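Local atomic coordinates of signal peptidase I (Enterococcus faecalis, PDB entry 4ME8), a protein that probably cleaves hydrophobic N-terminal signal or leader sequences from secreted proteins, acting as a serine-type endopeptidase of the S26 family. Residues Gly53-Tyr58 with Tyr64-Ser69. Numbering follows the deposited sequence.
Sequences GETVEY and YINGVS
The open end of the antiparallel β-hairpin formed by strands 56-59 and 62-65 pairs E57 with Y64 and V56 with I65. E57 and Y64 form a hydrogen-bonded pair: E57 N donates to Y64 O, and Y64 N returns a 2.7 Å bond to E57 O. On the face that E57 and Y64 share, E57 CB lies 4.0 Å from Y64 CB, and the edge of the Y64 ring turns to E57 O; R59 makes a cation-pi contact with this ring. V56 and I65, the next, non-hydrogen-bonded pair, point together to the other face, CG2 of V56 3.7 Å from CD1 of I65. Branched at CB, both suit extended backbone, and V56 continues the apolar packing onto F92, L94 and F111.

Beyond the strand, the N66 side chain replaces its own backbone carbonyl: N66 N still bonds to T55 O at 3.0 Å, but OD1 of N66, not the backbone O, accepts T55 N at 2.9 Å, the N-H pointing at it almost straight (161°). With chi1 at -72° the amide lies beside its own backbone N, so side chain and main chain grip both polar groups of T55. N66 and G67 are the central residues of a type I' turn from I65 to V68, which leads into strand 68-70; asparagine and glycine readily adopt the positive phi it needs. On the E57-Y64 face, a water joins T55 OG1 (2.7 Å) to G67 N and, weakly, to Y64 O. E54 lays its extended chain obliquely over I65, OE1 of E54 3.5 Å from CG2 of I65, with its carboxylate nearly perpendicular to the N66 amide; L51 N holds OE1, and R29 forms a salt bridge with OE2.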
loop_
_atom_site.group_PDB
_atom_site.type_symbol
_atom_site.label_atom_id
_atom_site.label_comp_id
_atom_site.label_asym_id
_atom_site.label_seq_id
_atom_site.Cartn_x
_atom_site.Cartn_y
_atom_site.Cartn_z
ATOM N N GLY A 53 -8.369 10.483 1.789
ATOM C CA GLY A 53 -9.815 10.408 1.987
ATOM C C GLY A 53 -10.371 8.998 1.989
ATOM O O GLY A 53 -11.456 8.764 2.523
ATOM N N GLU A 54 -9.611 8.060 1.433
ATOM C CA GLU A 54 -10.078 6.693 1.235
ATOM C C GLU A 54 -9.873 5.776 2.448
ATOM O O GLU A 54 -8.896 5.901 3.189
ATOM C CB GLU A 54 -9.388 6.087 0.015
ATOM C CG GLU A 54 -9.785 6.762 -1.301
ATOM C CD GLU A 54 -8.900 6.371 -2.476
ATOM O OE1 GLU A 54 -7.884 5.671 -2.257
ATOM O OE2 GLU A 54 -9.207 6.768 -3.627
ATOM N N THR A 55 -10.811 4.850 2.637
ATOM C CA THR A 55 -10.597 3.721 3.539
ATOM C C THR A 55 -9.877 2.604 2.763
ATOM O O THR A 55 -10.102 2.432 1.555
ATOM C CB THR A 55 -11.919 3.176 4.122
ATOM O OG1 THR A 55 -12.685 2.556 3.085
ATOM C CG2 THR A 55 -12.742 4.291 4.781
ATOM N N VAL A 56 -8.999 1.876 3.449
ATOM C CA VAL A 56 -8.298 0.736 2.867
ATOM C C VAL A 56 -8.519 -0.483 3.732
ATOM O O VAL A 56 -8.299 -0.442 4.943
ATOM C CB VAL A 56 -6.779 0.979 2.753
ATOM C CG1 VAL A 56 -6.079 -0.275 2.230
ATOM C CG2 VAL A 56 -6.502 2.179 1.853
ATOM N N GLU A 57 -8.965 -1.564 3.110
ATOM C CA GLU A 57 -9.169 -2.813 3.816
ATOM C C GLU A 57 -8.681 -3.987 2.977
ATOM O O GLU A 57 -8.856 -4.016 1.760
ATOM C CB GLU A 57 -10.649 -2.999 4.211
ATOM C CG GLU A 57 -10.956 -4.375 4.806
ATOM C CD GLU A 57 -12.275 -4.462 5.579
ATOM O OE1 GLU A 57 -13.192 -3.640 5.361
ATOM O OE2 GLU A 57 -12.400 -5.384 6.414
ATOM N N TYR A 58 -8.048 -4.942 3.648
ATOM C CA TYR A 58 -7.832 -6.265 3.095
ATOM C C TYR A 58 -8.638 -7.250 3.920
ATOM O O TYR A 58 -8.548 -7.255 5.145
ATOM C CB TYR A 58 -6.354 -6.640 3.124
ATOM C CG TYR A 58 -5.647 -6.361 1.830
ATOM C CD1 TYR A 58 -5.193 -5.089 1.532
ATOM C CD2 TYR A 58 -5.442 -7.370 0.893
ATOM C CE1 TYR A 58 -4.549 -4.826 0.345
ATOM C CE2 TYR A 58 -4.796 -7.114 -0.299
ATOM C CZ TYR A 58 -4.360 -5.841 -0.566
ATOM O OH TYR A 58 -3.711 -5.565 -1.744
ATOM N N TYR A 64 -9.937 -3.785 -0.677
ATOM C CA TYR A 64 -11.122 -2.946 -0.636
ATOM C C TYR A 64 -10.713 -1.481 -0.399
ATOM O O TYR A 64 -10.068 -1.170 0.594
ATOM C CB TYR A 64 -12.053 -3.422 0.489
ATOM C CG TYR A 64 -12.698 -4.773 0.233
ATOM C CD1 TYR A 64 -12.025 -5.952 0.526
ATOM C CD2 TYR A 64 -13.981 -4.866 -0.299
ATOM C CE1 TYR A 64 -12.605 -7.188 0.293
ATOM C CE2 TYR A 64 -14.572 -6.097 -0.532
ATOM C CZ TYR A 64 -13.877 -7.254 -0.232
ATOM O OH TYR A 64 -14.451 -8.472 -0.463
ATOM N N ILE A 65 -11.076 -0.603 -1.333
ATOM C CA ILE A 65 -10.901 0.839 -1.188
ATOM C C ILE A 65 -12.285 1.464 -1.148
ATOM O O ILE A 65 -13.045 1.346 -2.111
ATOM C CB ILE A 65 -10.130 1.439 -2.376
ATOM C CG1 ILE A 65 -8.728 0.829 -2.493
ATOM C CG2 ILE A 65 -10.027 2.955 -2.251
ATOM C CD1 ILE A 65 -7.723 1.342 -1.496
ATOM N N ASN A 66 -12.618 2.121 -0.042
ATOM C CA ASN A 66 -13.968 2.652 0.164
ATOM C C ASN A 66 -14.995 1.550 -0.052
ATOM O O ASN A 66 -16.054 1.778 -0.634
ATOM C CB ASN A 66 -14.248 3.859 -0.750
ATOM C CG ASN A 66 -13.488 5.107 -0.332
ATOM O OD1 ASN A 66 -12.943 5.184 0.762
ATOM N ND2 ASN A 66 -13.460 6.098 -1.204
ATOM N N GLY A 67 -14.675 0.350 0.432
ATOM C CA GLY A 67 -15.566 -0.808 0.306
ATOM C C GLY A 67 -15.686 -1.383 -1.100
ATOM O O GLY A 67 -16.514 -2.263 -1.336
ATOM N N VAL A 68 -14.855 -0.901 -2.029
ATOM C CA VAL A 68 -14.909 -1.341 -3.417
ATOM C C VAL A 68 -13.776 -2.325 -3.667
ATOM O O VAL A 68 -12.600 -2.000 -3.511
ATOM C CB VAL A 68 -14.815 -0.151 -4.406
ATOM C CG1 VAL A 68 -14.764 -0.641 -5.849
ATOM C CG2 VAL A 68 -15.987 0.799 -4.191
ATOM N N SER A 69 -14.157 -3.533 -4.055
ATOM C CA SER A 69 -13.226 -4.602 -4.350
ATOM C C SER A 69 -12.415 -4.278 -5.617
ATOM O O SER A 69 -12.981 -3.893 -6.639
ATOM C CB SER A 69 -14.020 -5.901 -4.543
ATOM O OG SER A 69 -13.150 -6.995 -4.689
HETATM O O HOH W 1 -12.166 0.052 2.281
#